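Local coordinates for uncharacterized protein lp_2219 (Lactobacillus plantarum, PDB 3HFQ), which is of unknown function but is probably a lactonase-like protein built as a seven-bladed beta-propeller, at residues A89-R97 with H144-N152; L123-G131 with Y165-L175. The protein carries 1 engineered substitution. All blocks are in the same frame, centred on the assembly; numbering follows the deposited sequence.

Interaction 1: residues A89-R97 with H144-N152; sequences AYVAVDEAR and HYTDLTPDN. With PO4 (phosphate ion), chain C.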
ATOM      1  N   ALA A  89       5.204  -7.946  -3.318  1.00  8.51           N
ATOM      2  CA  ALA A  89       5.135  -6.954  -2.246  1.00  8.91           C
ATOM      3  C   ALA A  89       3.868  -6.097  -2.250  1.00 10.30           C
ATOM      4  O   ALA A  89       3.598  -5.379  -1.288  1.00 10.05           O
ATOM      5  CB  ALA A  89       6.361  -6.046  -2.309  1.00 11.15           C
ATOM      6  N   TYR A  90       3.105  -6.165  -3.334  1.00 12.28           N
ATOM      7  CA  TYR A  90       1.877  -5.387  -3.463  1.00 10.95           C
ATOM      8  C   TYR A  90       0.887  -6.184  -4.300  1.00 11.68           C
ATOM      9  O   TYR A  90       1.287  -6.979  -5.148  1.00  9.99           O
ATOM     10  CB  TYR A  90       2.177  -4.056  -4.162  1.00 10.51           C
ATOM     11  CG  TYR A  90       1.035  -3.054  -4.171  1.00 10.84           C
ATOM     12  CD1 TYR A  90       0.802  -2.224  -3.074  1.00 15.04           C
ATOM     13  CD2 TYR A  90       0.196  -2.927  -5.281  1.00 10.21           C
ATOM     14  CE1 TYR A  90      -0.228  -1.287  -3.082  1.00 14.22           C
ATOM     15  CE2 TYR A  90      -0.847  -1.993  -5.299  1.00 11.80           C
ATOM     16  CZ  TYR A  90      -1.051  -1.177  -4.196  1.00 18.18           C
ATOM     17  OH  TYR A  90      -2.064  -0.241  -4.204  1.00 16.68           O
ATOM     18  N   VAL A  91      -0.402  -5.973  -4.055  1.00  8.92           N
ATOM     19  CA  VAL A  91      -1.450  -6.656  -4.811  1.00  8.71           C
ATOM     20  C   VAL A  91      -2.678  -5.749  -4.869  1.00 11.20           C
ATOM     21  O   VAL A  91      -3.007  -5.087  -3.887  1.00  9.46           O
ATOM     22  CB  VAL A  91      -1.812  -8.031  -4.167  1.00 13.33           C
ATOM     23  CG1 VAL A  91      -2.321  -7.842  -2.743  1.00 14.59           C
ATOM     24  CG2 VAL A  91      -2.839  -8.757  -5.026  1.00 11.25           C
ATOM     25  N   ALA A  92      -3.333  -5.697  -6.027  1.00  9.21           N
ATOM     26  CA  ALA A  92      -4.524  -4.861  -6.200  1.00 11.25           C
ATOM     27  C   ALA A  92      -5.542  -5.527  -7.121  1.00 10.45           C
ATOM     28  O   ALA A  92      -5.190  -6.394  -7.923  1.00  8.00           O
ATOM     29  CB  ALA A  92      -4.128  -3.496  -6.767  1.00 10.26           C
ATOM     30  N   VAL A  93      -6.802  -5.107  -7.015  1.00 11.39           N
ATOM     31  CA  VAL A  93      -7.870  -5.667  -7.840  1.00 12.05           C
ATOM     32  C   VAL A  93      -8.443  -4.654  -8.836  1.00 16.21           C
ATOM     33  O   VAL A  93      -8.659  -3.489  -8.498  1.00 13.14           O
ATOM     34  CB  VAL A  93      -9.042  -6.193  -6.960  1.00 12.60           C
ATOM     35  CG1 VAL A  93     -10.216  -6.617  -7.843  1.00 10.99           C
ATOM     36  CG2 VAL A  93      -8.575  -7.381  -6.115  1.00  8.12           C
ATOM     37  N   ASP A  94      -8.671  -5.115 -10.065  1.00 12.01           N
ATOM     38  CA  ASP A  94      -9.259  -4.300 -11.127  1.00 11.30           C
ATOM     39  C   ASP A  94     -10.673  -4.861 -11.276  1.00 11.90           C
ATOM     40  O   ASP A  94     -10.863  -5.906 -11.899  1.00 10.82           O
ATOM     41  CB  ASP A  94      -8.491  -4.496 -12.439  1.00 10.91           C
ATOM     42  CG  ASP A  94      -8.939  -3.540 -13.533  1.00 14.69           C
ATOM     43  OD1 ASP A  94     -10.140  -3.205 -13.573  1.00 14.57           O
ATOM     44  OD2 ASP A  94      -8.092  -3.134 -14.357  1.00 15.39           O
ATOM     45  N   GLU A  95     -11.659  -4.184 -10.696  1.00 14.67           N
ATOM     46  CA  GLU A  95     -13.039  -4.662 -10.760  1.00 18.46           C
ATOM     47  C   GLU A  95     -13.602  -4.764 -12.170  1.00 12.11           C
ATOM     48  O   GLU A  95     -14.130  -5.804 -12.553  1.00 16.33           O
ATOM     49  CB  GLU A  95     -13.961  -3.766  -9.927  1.00 21.21           C
ATOM     50  CG  GLU A  95     -13.808  -3.907  -8.419  1.00 25.09           C
ATOM     51  CD  GLU A  95     -14.198  -5.283  -7.905  1.00 25.41           C
ATOM     52  OE1 GLU A  95     -14.927  -6.010  -8.614  1.00 23.39           O
ATOM     53  OE2 GLU A  95     -13.783  -5.634  -6.780  1.00 25.17           O
ATOM     54  N   ALA A  96     -13.494  -3.682 -12.937  1.00 13.79           N
ATOM     55  CA  ALA A  96     -14.024  -3.647 -14.300  1.00 16.61           C
ATOM     56  C   ALA A  96     -13.466  -4.731 -15.220  1.00 17.24           C
ATOM     57  O   ALA A  96     -14.225  -5.387 -15.935  1.00 14.76           O
ATOM     58  CB  ALA A  96     -13.785  -2.267 -14.918  1.00 17.51           C
ATOM     59  N   ARG A  97     -12.148  -4.919 -15.199  1.00 10.74           N
ATOM     60  CA  ARG A  97     -11.499  -5.916 -16.052  1.00 12.26           C
ATOM     61  C   ARG A  97     -11.412  -7.307 -15.421  1.00 14.10           C
ATOM     62  O   ARG A  97     -11.063  -8.274 -16.097  1.00 12.74           O
ATOM     63  CB  ARG A  97     -10.075  -5.470 -16.415  1.00 10.92           C
ATOM     64  CG  ARG A  97      -9.966  -4.160 -17.188  1.00 15.81           C
ATOM     65  CD  ARG A  97      -8.535  -3.949 -17.682  1.00 17.64           C
ATOM     66  NE  ARG A  97      -8.376  -2.728 -18.473  1.00 17.08           N
ATOM     67  CZ  ARG A  97      -8.027  -1.545 -17.973  1.00 16.44           C
ATOM     68  NH1 ARG A  97      -7.795  -1.410 -16.675  1.00 10.88           N
ATOM     69  NH2 ARG A  97      -7.902  -0.495 -18.776  1.00 16.04           N
ATOM     70  N   HIS A 144       7.345  -1.913  -6.540  1.00  9.20           N
ATOM     71  CA  HIS A 144       6.676  -1.898  -5.241  1.00  8.96           C
ATOM     72  C   HIS A 144       5.212  -1.472  -5.267  1.00 11.39           C
ATOM     73  O   HIS A 144       4.554  -1.429  -4.221  1.00 10.32           O
ATOM     74  CB  HIS A 144       7.438  -0.962  -4.301  1.00 12.37           C
ATOM     75  CG  HIS A 144       7.553  -1.473  -2.900  1.00 15.16           C
ATOM     76  ND1 HIS A 144       6.483  -1.996  -2.207  1.00 14.72           N
ATOM     77  CD2 HIS A 144       8.619  -1.556  -2.069  1.00 15.42           C
ATOM     78  CE1 HIS A 144       6.885  -2.384  -1.011  1.00 17.88           C
ATOM     79  NE2 HIS A 144       8.178  -2.129  -0.900  1.00 14.25           N
ATOM     80  N   TYR A 145       4.696  -1.160  -6.449  1.00  8.62           N
ATOM     81  CA  TYR A 145       3.319  -0.701  -6.552  1.00 11.91           C
ATOM     82  C   TYR A 145       2.791  -0.919  -7.961  1.00 15.75           C
ATOM     83  O   TYR A 145       3.476  -0.625  -8.943  1.00 10.29           O
ATOM     84  CB  TYR A 145       3.272   0.789  -6.171  1.00  8.35           C
ATOM     85  CG  TYR A 145       1.918   1.471  -6.252  1.00  9.17           C
ATOM     86  CD1 TYR A 145       1.437   1.979  -7.459  1.00  9.35           C
ATOM     87  CD2 TYR A 145       1.139   1.645  -5.109  1.00 10.20           C
ATOM     88  CE1 TYR A 145       0.209   2.650  -7.523  1.00 11.03           C
ATOM     89  CE2 TYR A 145      -0.092   2.310  -5.164  1.00  7.96           C
ATOM     90  CZ  TYR A 145      -0.546   2.811  -6.372  1.00 11.42           C
ATOM     91  OH  TYR A 145      -1.758   3.464  -6.436  1.00 12.04           O
ATOM     92  N   THR A 146       1.580  -1.462  -8.041  1.00 10.76           N
ATOM     93  CA  THR A 146       0.911  -1.719  -9.311  1.00 12.77           C
ATOM     94  C   THR A 146      -0.577  -1.471  -9.085  1.00 12.49           C
ATOM     95  O   THR A 146      -1.294  -2.355  -8.617  1.00 11.09           O
ATOM     96  CB  THR A 146       1.088  -3.183  -9.781  1.00  7.66           C
ATOM     97  OG1 THR A 146       0.679  -4.072  -8.734  1.00  7.43           O
ATOM     98  CG2 THR A 146       2.544  -3.462 -10.147  1.00  6.38           C
ATOM     99  N   ASP A 147      -1.040  -0.268  -9.402  1.00 12.17           N
ATOM    100  CA  ASP A 147      -2.450   0.040  -9.214  1.00  8.74           C
ATOM    101  C   ASP A 147      -2.977   0.982 -10.294  1.00  9.38           C
ATOM    102  O   ASP A 147      -2.204   1.629 -10.999  1.00 11.47           O
ATOM    103  CB  ASP A 147      -2.688   0.629  -7.818  1.00  8.93           C
ATOM    104  CG  ASP A 147      -3.942   0.070  -7.162  1.00 13.77           C
ATOM    105  OD1 ASP A 147      -4.936  -0.162  -7.883  1.00 11.41           O
ATOM    106  OD2 ASP A 147      -3.940  -0.133  -5.928  1.00 11.63           O
ATOM    107  N   LEU A 148      -4.301   1.056 -10.401  1.00 11.78           N
ATOM    108  CA  LEU A 148      -4.977   1.857 -11.422  1.00 13.89           C
ATOM    109  C   LEU A 148      -4.929   3.380 -11.316  1.00 14.87           C
ATOM    110  O   LEU A 148      -4.952   3.948 -10.227  1.00 10.89           O
ATOM    111  CB  LEU A 148      -6.445   1.420 -11.506  1.00 10.10           C
ATOM    112  CG  LEU A 148      -6.691  -0.040 -11.894  1.00 14.08           C
ATOM    113  CD1 LEU A 148      -8.150  -0.393 -11.662  1.00 13.48           C
ATOM    114  CD2 LEU A 148      -6.304  -0.259 -13.353  1.00  8.83           C
ATOM    115  N   THR A 149      -4.876   4.030 -12.476  1.00 12.38           N
ATOM    116  CA  THR A 149      -4.867   5.485 -12.556  1.00 10.99           C
ATOM    117  C   THR A 149      -6.327   5.896 -12.735  1.00 12.01           C
ATOM    118  O   THR A 149      -7.187   5.049 -12.966  1.00  9.24           O
ATOM    119  CB  THR A 149      -4.072   5.995 -13.784  1.00  8.58           C
ATOM    120  OG1 THR A 149      -4.689   5.515 -14.982  1.00 10.86           O
ATOM    121  CG2 THR A 149      -2.628   5.517 -13.730  1.00 10.88           C
ATOM    122  N   PRO A 150      -6.624   7.201 -12.651  1.00 12.91           N
ATOM    123  CA  PRO A 150      -8.002   7.679 -12.810  1.00 12.47           C
ATOM    124  C   PRO A 150      -8.671   7.220 -14.106  1.00 13.21           C
ATOM    125  O   PRO A 150      -9.877   6.980 -14.130  1.00 13.37           O
ATOM    126  CB  PRO A 150      -7.846   9.199 -12.742  1.00 14.00           C
ATOM    127  CG  PRO A 150      -6.690   9.362 -11.797  1.00 15.23           C
ATOM    128  CD  PRO A 150      -5.721   8.317 -12.313  1.00 15.01           C
ATOM    129  N   ASP A 151      -7.889   7.094 -15.177  1.00 10.76           N
ATOM    130  CA  ASP A 151      -8.431   6.670 -16.465  1.00 12.67           C
ATOM    131  C   ASP A 151      -8.173   5.191 -16.747  1.00 15.18           C
ATOM    132  O   ASP A 151      -8.168   4.745 -17.893  1.00 13.51           O
ATOM    133  CB  ASP A 151      -7.882   7.556 -17.594  1.00 16.89           C
ATOM    134  CG  ASP A 151      -6.373   7.516 -17.699  1.00 15.21           C
ATOM    135  OD1 ASP A 151      -5.701   7.234 -16.684  1.00 14.75           O
ATOM    136  OD2 ASP A 151      -5.857   7.794 -18.801  1.00 14.95           O
ATOM    137  N   ASN A 152      -7.960   4.447 -15.668  1.00 13.26           N
ATOM    138  CA  ASN A 152      -7.750   3.008 -15.706  1.00 10.75           C
ATOM    139  C   ASN A 152      -6.523   2.438 -16.406  1.00 10.94           C
ATOM    140  O   ASN A 152      -6.560   1.329 -16.938  1.00 12.45           O
ATOM    141  CB  ASN A 152      -9.022   2.335 -16.218  1.00 15.37           C
ATOM    142  CG  ASN A 152     -10.180   2.511 -15.254  1.00 24.31           C
ATOM    143  OD1 ASN A 152     -10.155   1.988 -14.140  1.00 25.23           O
ATOM    144  ND2 ASN A 152     -11.189   3.267 -15.667  1.00 24.07           N
TER
HETATM  145  P   PO4 C 402      10.363  -1.926   1.507  1.00 18.55           P
HETATM  146  O1  PO4 C 402      11.427  -2.262   2.618  1.00 21.26           O
HETATM  147  O2  PO4 C 402       9.231  -1.016   2.116  1.00 16.27           O
HETATM  148  O3  PO4 C 402      11.064  -1.172   0.312  1.00 26.00           O
HETATM  149  O4  PO4 C 402       9.717  -3.263   0.973  1.00 24.62           O
HETATM  150  O   HOH W   1      -7.430  -1.077  -7.577  1.00 19.27           O
HETATM  151  O   HOH W   2     -10.510  -0.755 -14.840  1.00 21.35           O
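Tyr-90 lays its ring beside that of Tyr-145, and its hydroxyl donates to the carboxylate of Asp-147. The bond from Tyr-90 OH to Asp-147 OD2 is 2.6 Å long and uses the anti lone pair of that oxygen. Tyr-90 CG stands anti to its own N (chi1 -171°), which carries the ring across to strand 144-148. CD2 of Tyr-145 sits over one face of the Tyr-90 ring, toward its rim, 3.7 Å from CZ of Tyr-90. The two ring planes are 36° apart, neither stacked nor edge-to-face. His-191 of the next sheet packs on both rings. Asp-147 OD1 is also satisfied: it accepts from Leu-148 N and from a water that bridges to Val-93 O. Thr-146 O, by contrast, lies at the edge of the Tyr-90 ring and is buried without a hydrogen-bond partner.

At the other end, Arg-97 grips one backbone oxygen with two nitrogens. NH1 and NH2 of Arg-97 reach Asn-152 O from opposite faces of the carbonyl plane, at 3.0 and 2.9 Å. NH1 of Arg-97 also forms a salt bridge with Asp-94 OD2, 2.9 Å away, on the syn lone pair and almost in the guanidinium plane. Tyr-101 is a second partner of OD2. Asp-94 OD1 accepts from Arg-97 N, an Asx motif. The methyls of Leu-148 pack against the Asp-94 carboxylate.

His-144 NE2 donates to O4 of a phosphate ion at 2.7 Å, and Arg-190 and Arg-259 bind the same ion. The phosphate probably came from the crystallisation liquor. The strands run nearly parallel, 5° apart, with axes 6.4 Å from each other, and no backbone hydrogen bond joins them. This is the packing of innermost strands from adjacent blades of a beta-propeller.

Interaction 2: residues L123-G131 with Y165-L175; sequences LTDTVQHSG and YVYNVSDAGQL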
ATOM      1  N   LEU A 123      -2.483 -16.785 -14.085  1.00  9.38           N
ATOM      2  CA  LEU A 123      -1.450 -15.860 -14.551  1.00 12.95           C
ATOM      3  C   LEU A 123      -1.606 -15.556 -16.040  1.00 14.87           C
ATOM      4  O   LEU A 123      -1.852 -16.460 -16.841  1.00 10.61           O
ATOM      5  CB  LEU A 123      -0.067 -16.465 -14.302  1.00 12.61           C
ATOM      6  CG  LEU A 123       1.155 -15.644 -14.719  1.00 14.61           C
ATOM      7  CD1 LEU A 123       1.261 -14.393 -13.853  1.00 11.61           C
ATOM      8  CD2 LEU A 123       2.409 -16.503 -14.574  1.00 16.90           C
ATOM      9  N   THR A 124      -1.457 -14.286 -16.408  1.00  9.32           N
ATOM     10  CA  THR A 124      -1.570 -13.884 -17.805  1.00  9.47           C
ATOM     11  C   THR A 124      -0.330 -13.163 -18.330  1.00 13.96           C
ATOM     12  O   THR A 124       0.035 -13.326 -19.495  1.00 14.31           O
ATOM     13  CB  THR A 124      -2.784 -12.949 -18.050  1.00 14.61           C
ATOM     14  OG1 THR A 124      -2.703 -11.811 -17.184  1.00 15.98           O
ATOM     15  CG2 THR A 124      -4.099 -13.690 -17.805  1.00 15.08           C
ATOM     16  N   ASP A 125       0.328 -12.381 -17.478  1.00 12.53           N
ATOM     17  CA  ASP A 125       1.495 -11.624 -17.929  1.00 10.26           C
ATOM     18  C   ASP A 125       2.483 -11.299 -16.806  1.00 14.02           C
ATOM     19  O   ASP A 125       2.093 -11.097 -15.657  1.00  9.79           O
ATOM     20  CB  ASP A 125       0.992 -10.333 -18.588  1.00  8.73           C
ATOM     21  CG  ASP A 125       2.065  -9.605 -19.391  1.00 13.55           C
ATOM     22  OD1 ASP A 125       2.983 -10.261 -19.928  1.00 16.53           O
ATOM     23  OD2 ASP A 125       1.965  -8.365 -19.509  1.00 13.77           O
ATOM     24  N   THR A 126       3.766 -11.273 -17.154  1.00 10.73           N
ATOM     25  CA  THR A 126       4.831 -10.942 -16.215  1.00 10.06           C
ATOM     26  C   THR A 126       5.765  -9.985 -16.943  1.00 14.56           C
ATOM     27  O   THR A 126       6.461 -10.377 -17.883  1.00 12.44           O
ATOM     28  CB  THR A 126       5.637 -12.187 -15.782  1.00 13.85           C
ATOM     29  OG1 THR A 126       4.762 -13.140 -15.167  1.00 13.77           O
ATOM     30  CG2 THR A 126       6.717 -11.797 -14.774  1.00 13.16           C
ATOM     31  N   VAL A 127       5.754  -8.725 -16.523  1.00  9.37           N
ATOM     32  CA  VAL A 127       6.592  -7.704 -17.138  1.00 10.77           C
ATOM     33  C   VAL A 127       7.892  -7.550 -16.358  1.00 11.96           C
ATOM     34  O   VAL A 127       7.873  -7.280 -15.156  1.00 12.85           O
ATOM     35  CB  VAL A 127       5.850  -6.352 -17.186  1.00 15.15           C
ATOM     36  CG1 VAL A 127       6.772  -5.257 -17.708  1.00 10.67           C
ATOM     37  CG2 VAL A 127       4.623  -6.480 -18.080  1.00 17.74           C
ATOM     38  N   GLN A 128       9.019  -7.725 -17.043  1.00 10.12           N
ATOM     39  CA  GLN A 128      10.328  -7.621 -16.410  1.00 12.12           C
ATOM     40  C   GLN A 128      10.959  -6.250 -16.612  1.00 10.70           C
ATOM     41  O   GLN A 128      11.015  -5.744 -17.733  1.00 12.17           O
ATOM     42  CB  GLN A 128      11.271  -8.693 -16.971  1.00 14.17           C
ATOM     43  CG  GLN A 128      12.664  -8.699 -16.341  1.00 11.91           C
ATOM     44  CD  GLN A 128      12.645  -9.086 -14.875  1.00 11.76           C
ATOM     45  OE1 GLN A 128      12.263 -10.200 -14.521  1.00 14.96           O
ATOM     46  NE2 GLN A 128      13.057  -8.163 -14.012  1.00  9.73           N
ATOM     47  N   HIS A 129      11.433  -5.652 -15.524  1.00  7.85           N
ATOM     48  CA  HIS A 129      12.077  -4.345 -15.596  1.00 10.67           C
ATOM     49  C   HIS A 129      13.558  -4.472 -15.262  1.00 13.17           C
ATOM     50  O   HIS A 129      14.001  -5.488 -14.726  1.00 13.15           O
ATOM     51  CB  HIS A 129      11.442  -3.356 -14.608  1.00  9.26           C
ATOM     52  CG  HIS A 129       9.968  -3.168 -14.793  1.00 13.78           C
ATOM     53  ND1 HIS A 129       9.041  -4.105 -14.386  1.00 12.29           N
ATOM     54  CD2 HIS A 129       9.261  -2.150 -15.339  1.00 13.78           C
ATOM     55  CE1 HIS A 129       7.825  -3.669 -14.674  1.00 11.50           C
ATOM     56  NE2 HIS A 129       7.932  -2.488 -15.252  1.00 13.05           N
ATOM     57  N   SER A 130      14.317  -3.429 -15.582  1.00 13.01           N
ATOM     58  CA  SER A 130      15.740  -3.407 -15.300  1.00 15.74           C
ATOM     59  C   SER A 130      16.132  -1.992 -14.903  1.00 16.62           C
ATOM     60  O   SER A 130      15.364  -1.046 -15.093  1.00 18.24           O
ATOM     61  CB  SER A 130      16.540  -3.844 -16.529  1.00 24.35           C
ATOM     62  OG  SER A 130      16.401  -2.908 -17.584  1.00 32.57           O
ATOM     63  N   GLY A 131      17.329  -1.845 -14.351  1.00 16.59           N
ATOM     64  CA  GLY A 131      17.784  -0.532 -13.938  1.00 16.24           C
ATOM     65  C   GLY A 131      18.313  -0.585 -12.525  1.00 15.98           C
ATOM     66  O   GLY A 131      18.238  -1.625 -11.875  1.00 17.21           O
ATOM     67  N   TYR A 165       6.284   4.092 -13.971  1.00  9.97           N
ATOM     68  CA  TYR A 165       5.764   3.726 -15.275  1.00 10.20           C
ATOM     69  C   TYR A 165       4.243   3.793 -15.297  1.00 15.65           C
ATOM     70  O   TYR A 165       3.583   3.628 -14.269  1.00 13.99           O
ATOM     71  CB  TYR A 165       6.138   2.286 -15.636  1.00 12.92           C
ATOM     72  CG  TYR A 165       7.610   1.989 -15.787  1.00 13.88           C
ATOM     73  CD1 TYR A 165       8.410   1.713 -14.678  1.00 15.54           C
ATOM     74  CD2 TYR A 165       8.194   1.935 -17.050  1.00 16.89           C
ATOM     75  CE1 TYR A 165       9.760   1.397 -14.825  1.00 14.18           C
ATOM     76  CE2 TYR A 165       9.537   1.622 -17.210  1.00 18.37           C
ATOM     77  CZ  TYR A 165      10.314   1.346 -16.097  1.00 19.54           C
ATOM     78  OH  TYR A 165      11.642   1.019 -16.263  1.00 19.05           O
ATOM     79  N   VAL A 166       3.699   4.046 -16.477  1.00  9.89           N
ATOM     80  CA  VAL A 166       2.261   4.029 -16.668  1.00  8.82           C
ATOM     81  C   VAL A 166       2.075   3.075 -17.840  1.00 11.20           C
ATOM     82  O   VAL A 166       2.685   3.259 -18.894  1.00  7.64           O
ATOM     83  CB  VAL A 166       1.681   5.402 -17.028  1.00 10.47           C
ATOM     84  CG1 VAL A 166       0.201   5.252 -17.378  1.00 11.67           C
ATOM     85  CG2 VAL A 166       1.829   6.353 -15.843  1.00 13.71           C
ATOM     86  N   TYR A 167       1.258   2.044 -17.635  1.00  9.73           N
ATOM     87  CA  TYR A 167       0.988   1.031 -18.656  1.00 10.58           C
ATOM     88  C   TYR A 167      -0.483   0.969 -19.032  1.00 10.48           C
ATOM     89  O   TYR A 167      -1.356   1.165 -18.189  1.00  8.79           O
ATOM     90  CB  TYR A 167       1.348  -0.363 -18.140  1.00  6.54           C
ATOM     91  CG  TYR A 167       2.814  -0.677 -18.013  1.00 10.48           C
ATOM     92  CD1 TYR A 167       3.535  -1.178 -19.098  1.00 13.48           C
ATOM     93  CD2 TYR A 167       3.473  -0.523 -16.796  1.00 13.39           C
ATOM     94  CE1 TYR A 167       4.885  -1.510 -18.974  1.00 12.94           C
ATOM     95  CE2 TYR A 167       4.818  -0.850 -16.662  1.00 12.17           C
ATOM     96  CZ  TYR A 167       5.515  -1.348 -17.751  1.00 13.42           C
ATOM     97  OH  TYR A 167       6.842  -1.677 -17.614  1.00 13.25           O
ATOM     98  N   ASN A 168      -0.752   0.673 -20.299  1.00 13.39           N
ATOM     99  CA  ASN A 168      -2.122   0.499 -20.749  1.00 13.79           C
ATOM    100  C   ASN A 168      -2.381  -0.981 -20.509  1.00 14.14           C
ATOM    101  O   ASN A 168      -1.459  -1.793 -20.613  1.00 13.41           O
ATOM    102  CB  ASN A 168      -2.257   0.837 -22.230  1.00 13.10           C
ATOM    103  CG  ASN A 168      -2.089   2.317 -22.492  1.00 12.47           C
ATOM    104  OD1 ASN A 168      -2.679   3.145 -21.799  1.00 12.24           O
ATOM    105  ND2 ASN A 168      -1.286   2.661 -23.492  1.00 12.15           N
ATOM    106  N   VAL A 169      -3.616  -1.334 -20.172  1.00  9.17           N
ATOM    107  CA  VAL A 169      -3.949  -2.727 -19.892  1.00 11.03           C
ATOM    108  C   VAL A 169      -4.963  -3.256 -20.896  1.00 14.22           C
ATOM    109  O   VAL A 169      -5.948  -2.584 -21.196  1.00 12.85           O
ATOM    110  CB  VAL A 169      -4.556  -2.875 -18.478  1.00 13.02           C
ATOM    111  CG1 VAL A 169      -4.660  -4.344 -18.102  1.00 14.83           C
ATOM    112  CG2 VAL A 169      -3.717  -2.115 -17.467  1.00 12.87           C
ATOM    113  N   SER A 170      -4.720  -4.457 -21.412  1.00 12.62           N
ATOM    114  CA  SER A 170      -5.638  -5.067 -22.369  1.00 15.46           C
ATOM    115  C   SER A 170      -6.649  -5.915 -21.602  1.00 17.01           C
ATOM    116  O   SER A 170      -6.420  -6.255 -20.438  1.00 14.53           O
ATOM    117  CB  SER A 170      -4.876  -5.953 -23.357  1.00 12.35           C
ATOM    118  OG  SER A 170      -4.388  -7.122 -22.723  1.00 14.18           O
ATOM    119  N   ASP A 171      -7.766  -6.250 -22.246  1.00 16.54           N
ATOM    120  CA  ASP A 171      -8.795  -7.062 -21.602  1.00 17.93           C
ATOM    121  C   ASP A 171      -8.252  -8.440 -21.239  1.00 16.06           C
ATOM    122  O   ASP A 171      -8.629  -9.016 -20.218  1.00 13.43           O
ATOM    123  CB  ASP A 171     -10.006  -7.245 -22.523  1.00 22.47           C
ATOM    124  CG  ASP A 171     -10.723  -5.945 -22.817  1.00 27.55           C
ATOM    125  OD1 ASP A 171     -10.552  -4.977 -22.049  1.00 26.37           O
ATOM    126  OD2 ASP A 171     -11.472  -5.902 -23.815  1.00 29.69           O
ATOM    127  N   ALA A 172      -7.373  -8.962 -22.091  1.00 13.91           N
ATOM    128  CA  ALA A 172      -6.781 -10.280 -21.895  1.00 12.48           C
ATOM    129  C   ALA A 172      -5.804 -10.327 -20.726  1.00 18.43           C
ATOM    130  O   ALA A 172      -5.411 -11.409 -20.281  1.00 13.36           O
ATOM    131  CB  ALA A 172      -6.083 -10.727 -23.176  1.00 15.86           C
ATOM    132  N   GLY A 173      -5.395  -9.158 -20.245  1.00 15.57           N
ATOM    133  CA  GLY A 173      -4.485  -9.117 -19.113  1.00 16.45           C
ATOM    134  C   GLY A 173      -3.006  -8.894 -19.390  1.00 15.64           C
ATOM    135  O   GLY A 173      -2.163  -9.507 -18.738  1.00 13.66           O
ATOM    136  N   GLN A 174      -2.683  -8.035 -20.353  1.00 10.29           N
ATOM    137  CA  GLN A 174      -1.285  -7.730 -20.653  1.00 11.85           C
ATOM    138  C   GLN A 174      -1.053  -6.235 -20.525  1.00 11.30           C
ATOM    139  O   GLN A 174      -1.978  -5.442 -20.683  1.00  9.43           O
ATOM    140  CB  GLN A 174      -0.896  -8.155 -22.069  1.00 14.69           C
ATOM    141  CG  GLN A 174      -0.956  -9.643 -22.339  1.00 13.21           C
ATOM    142  CD  GLN A 174      -2.247 -10.047 -23.006  1.00 14.98           C
ATOM    143  OE1 GLN A 174      -2.841  -9.265 -23.746  1.00 16.39           O
ATOM    144  NE2 GLN A 174      -2.678 -11.281 -22.768  1.00 18.09           N
ATOM    145  N   LEU A 175       0.190  -5.856 -20.253  1.00 10.51           N
ATOM    146  CA  LEU A 175       0.541  -4.451 -20.106  1.00 11.01           C
ATOM    147  C   LEU A 175       1.365  -3.987 -21.301  1.00 10.82           C
ATOM    148  O   LEU A 175       2.075  -4.779 -21.920  1.00 15.34           O
ATOM    149  CB  LEU A 175       1.357  -4.241 -18.826  1.00 10.87           C
ATOM    150  CG  LEU A 175       0.795  -4.799 -17.515  1.00 11.27           C
ATOM    151  CD1 LEU A 175       1.744  -4.453 -16.379  1.00 13.70           C
ATOM    152  CD2 LEU A 175      -0.585  -4.221 -17.247  1.00  7.69           C
TER
HETATM  153  O   HOH W   3      -2.052 -13.649 -21.358  1.00 21.10           O
HETATM  154  O   HOH W   4       3.021  -7.350 -21.721  1.00 14.59           O
HETATM  155  O   HOH W   5      12.977   0.211 -14.194  1.00 20.01           O
HETATM  156  O   HOH W   6      12.818  -1.665 -17.491  1.00 22.44           O
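Two neighbouring blades of the beta-propeller meet here: the outermost strand of one, at 123-128, packs on strand 165-169 and the type I turn 170-173 of the next. A classic beta bulge puts both Thr-124 and Asp-125 opposite Val-112. Thr-124 OG1 lies 2.8 Å from Gly-173 O. Asp-125 OD2 accepts from Leu-175 N at 3.2 Å, on its anti side, and from a water that also donates to Leu-175 O. An alanine in place of Asp-125 would remove the carboxylate and is likely to leave Leu-175 N without its acceptor and this water without one of its anchors. Val-127 divides its methyls: CG2 meets Leu-175 CD1 at 3.9 Å, and CG1 faces the hydroxyl end of Tyr-167. Beyond it, His-129, Tyr-165 and Tyr-167 form an aromatic cluster. The His-129 edge points at the face of Tyr-165 in a T-shaped pair, planes 61° apart, with His-129 CD2 3.6 Å from Tyr-165 CE1. His-129 NE2 and Tyr-167 OH are 2.7 Å apart, a weak hydrogen bond. ND1 of His-129 donates to Gly-108 O, so NE2 may well be the acceptor from Tyr-167 OH.

In the fold
Both interactions join the same two blades, the four-stranded antiparallel sheets 90-128 and 143-182. Interaction 1 packs their first strands side by side, about 11 Å from the chain centre. Interaction 2 lies about 19 Å from it, where the last strand of one blade meets the third of the next, 163-169, and the turn after it. The centres of the two contacts are about 11 Å apart. Along the chain the segments alternate: 89-97, 123-131, 144-152, 165-175. Strands 121-128 and 143-148 are consecutive: the chain leaves the rim of one blade and enters the next near the axis. Arg-97 links the contacts by packing on the backbone of Val-169 and Ser-170. The blades thus touch both near the axis and farther out.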